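Local coordinates for protein trehalose-6-phosphate phosphatase (PDB 5DXF) that belongs to glycosyltransferase family 20, whose members have the GT-B fold, and is represented here by its N-terminal domain, at residues Y151-N154 with V155-V159. Numbering follows the deposited sequence.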
ATOM      1  N   TYR A 151      -3.218  17.041   8.062  1.00 64.19           N
ATOM      2  CA  TYR A 151      -1.778  17.075   8.256  1.00 63.00           C
ATOM      3  C   TYR A 151      -1.090  15.863   7.649  1.00 66.49           C
ATOM      4  O   TYR A 151      -0.029  15.967   7.054  1.00 60.66           O
ATOM      5  CB  TYR A 151      -1.390  17.207   9.722  1.00 72.17           C
ATOM      6  CG  TYR A 151       0.090  17.394   9.871  1.00 67.92           C
ATOM      7  CD1 TYR A 151       0.677  18.606   9.592  1.00 71.94           C
ATOM      8  CD2 TYR A 151       0.904  16.347  10.237  1.00 68.22           C
ATOM      9  CE1 TYR A 151       2.034  18.782   9.703  1.00 74.38           C
ATOM     10  CE2 TYR A 151       2.266  16.511  10.348  1.00 75.85           C
ATOM     11  CZ  TYR A 151       2.822  17.736  10.080  1.00 74.62           C
ATOM     12  OH  TYR A 151       4.171  17.914  10.193  1.00 67.61           O
ATOM     13  N   ALA A 152      -1.699  14.704   7.829  1.00 61.75           N
ATOM     14  CA  ALA A 152      -1.154  13.472   7.309  1.00 54.49           C
ATOM     15  C   ALA A 152      -1.111  13.465   5.801  1.00 61.67           C
ATOM     16  O   ALA A 152      -0.152  13.001   5.215  1.00 59.36           O
ATOM     17  CB  ALA A 152      -1.960  12.298   7.812  1.00 54.08           C
ATOM     18  N   GLU A 153      -2.172  13.948   5.170  1.00 55.91           N
ATOM     19  CA  GLU A 153      -2.243  13.937   3.719  1.00 53.12           C
ATOM     20  C   GLU A 153      -1.661  15.132   2.983  1.00 54.05           C
ATOM     21  O   GLU A 153      -1.161  14.991   1.886  1.00 53.68           O
ATOM     22  CB  GLU A 153      -3.667  13.674   3.273  1.00 53.89           C
ATOM     23  CG  GLU A 153      -4.267  12.439   3.913  1.00 59.78           C
ATOM     24  CD  GLU A 153      -3.578  11.154   3.510  1.00 58.58           C
ATOM     25  OE1 GLU A 153      -2.942  11.114   2.451  1.00 52.38           O
ATOM     26  OE2 GLU A 153      -3.683  10.177   4.263  1.00 57.55           O
ATOM     27  N   ASN A 154      -1.732  16.308   3.582  1.00 55.50           N
ATOM     28  CA  ASN A 154      -1.254  17.523   2.924  1.00 59.56           C
ATOM     29  C   ASN A 154       0.211  17.835   3.214  1.00 61.71           C
ATOM     30  O   ASN A 154       0.867  18.518   2.431  1.00 58.60           O
ATOM     31  CB  ASN A 154      -2.111  18.729   3.317  1.00 64.81           C
ATOM     32  CG  ASN A 154      -3.547  18.598   2.857  1.00 60.98           C
ATOM     33  OD1 ASN A 154      -3.845  17.867   1.913  1.00 56.82           O
ATOM     34  ND2 ASN A 154      -4.448  19.313   3.521  1.00 74.89           N
ATOM     35  N   VAL A 155       0.725  17.343   4.337  1.00 59.38           N
ATOM     36  CA  VAL A 155       2.088  17.674   4.734  1.00 58.41           C
ATOM     37  C   VAL A 155       3.019  16.467   4.688  1.00 54.24           C
ATOM     38  O   VAL A 155       4.035  16.487   3.997  1.00 49.53           O
ATOM     39  CB  VAL A 155       2.125  18.281   6.148  1.00 60.90           C
ATOM     40  CG1 VAL A 155       3.541  18.691   6.507  1.00 56.76           C
ATOM     41  CG2 VAL A 155       1.189  19.474   6.232  1.00 58.19           C
ATOM     42  N   LEU A 156       2.663  15.415   5.418  1.00 53.26           N
ATOM     43  CA  LEU A 156       3.527  14.249   5.556  1.00 43.54           C
ATOM     44  C   LEU A 156       3.614  13.396   4.282  1.00 48.75           C
ATOM     45  O   LEU A 156       4.715  13.080   3.826  1.00 52.28           O
ATOM     46  CB  LEU A 156       3.052  13.391   6.736  1.00 50.14           C
ATOM     47  CG  LEU A 156       3.350  13.928   8.145  1.00 53.40           C
ATOM     48  CD1 LEU A 156       2.560  13.168   9.201  1.00 60.30           C
ATOM     49  CD2 LEU A 156       4.839  13.852   8.446  1.00 56.27           C
ATOM     50  N   TRP A 157       2.461  13.032   3.718  1.00 50.31           N
ATOM     51  CA  TRP A 157       2.410  12.242   2.484  1.00 43.33           C
ATOM     52  C   TRP A 157       3.222  12.849   1.332  1.00 47.79           C
ATOM     53  O   TRP A 157       4.004  12.131   0.703  1.00 43.15           O
ATOM     54  CB  TRP A 157       0.958  12.025   2.032  1.00 55.27           C
ATOM     55  CG  TRP A 157       0.826  11.498   0.620  1.00 51.04           C
ATOM     56  CD1 TRP A 157       0.917  12.216  -0.543  1.00 53.80           C
ATOM     57  CD2 TRP A 157       0.579  10.142   0.230  1.00 43.89           C
ATOM     58  NE1 TRP A 157       0.752  11.389  -1.626  1.00 48.64           N
ATOM     59  CE2 TRP A 157       0.540  10.113  -1.180  1.00 52.40           C
ATOM     60  CE3 TRP A 157       0.386   8.952   0.935  1.00 52.02           C
ATOM     61  CZ2 TRP A 157       0.318   8.936  -1.894  1.00 59.29           C
ATOM     62  CZ3 TRP A 157       0.168   7.790   0.225  1.00 64.23           C
ATOM     63  CH2 TRP A 157       0.135   7.788  -1.172  1.00 59.50           C
ATOM     64  N   PRO A 158       3.042  14.154   1.030  1.00 53.64           N
ATOM     65  CA  PRO A 158       3.840  14.700  -0.076  1.00 54.92           C
ATOM     66  C   PRO A 158       5.339  14.657   0.181  1.00 47.90           C
ATOM     67  O   PRO A 158       6.097  14.328  -0.732  1.00 47.31           O
ATOM     68  CB  PRO A 158       3.368  16.152  -0.171  1.00 52.18           C
ATOM     69  CG  PRO A 158       2.039  16.156   0.467  1.00 52.81           C
ATOM     70  CD  PRO A 158       2.130  15.172   1.574  1.00 47.96           C
ATOM     71  N   VAL A 159       5.755  14.991   1.399  1.00 40.44           N
ATOM     72  CA  VAL A 159       7.171  14.993   1.754  1.00 49.78           C
ATOM     73  C   VAL A 159       7.781  13.593   1.665  1.00 46.25           C
ATOM     74  O   VAL A 159       8.847  13.411   1.075  1.00 43.11           O
ATOM     75  CB  VAL A 159       7.392  15.552   3.174  1.00 46.10           C
ATOM     76  CG1 VAL A 159       8.822  15.308   3.629  1.00 46.59           C
ATOM     77  CG2 VAL A 159       7.065  17.037   3.215  1.00 50.71           C
TER
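The Y151 ring carries V155 on one face: V155 CB sits 4.0 Å from the centroid of the Y151 ring, in a CH-pi contact 26° off the normal and displaced toward the rim. L156 reaches the same ring obliquely from another direction, with L156 CD1 3.5 Å from Y151 CE2. At the edge of the W157 indole, in its plane, lies P158 CD, while E153 OE1 approaches that ring obliquely; the indole also stacks with the ring of H161. All of this happens within helix 147-160 of a GT-B protein, where a pi-type turn lies just ahead of a proline kink, consistent with the wider turn accommodating the proline. Through this turn the backbone pairs i to i+5: W157 N donates to A152 O at 3.0 Å, and L156 N meets Y151 O at 3.2 Å, nearly along the C=O axis. Y151 O also accepts from V155 N, which stands 43° out of the carbonyl plane, so two donors share one oxygen. With CG anti to the backbone N (chi1 -174°), the Y151 ring stands beside its own carbonyl carbon, where V155 can lie over its face. Beyond the helix, Y180 of helix 173-194 meets the Y151 ring edge-to-face and L247 of helix 244-251 packs on both Y151 and L156, so this side joins three helices. E153 instead bends at its second torsion, leaving OE1 beside W157 CB while OE2 is hydrogen-bonded with the hydroxyls of Y206 and Y207. The kink falls where P158 has no N-H to give the preceding turn; its ring carbons merely lie against carbonyl oxygens there, with P158 CD 3.3 Å from E153 O and P158 CG 3.3 Å from N154 O.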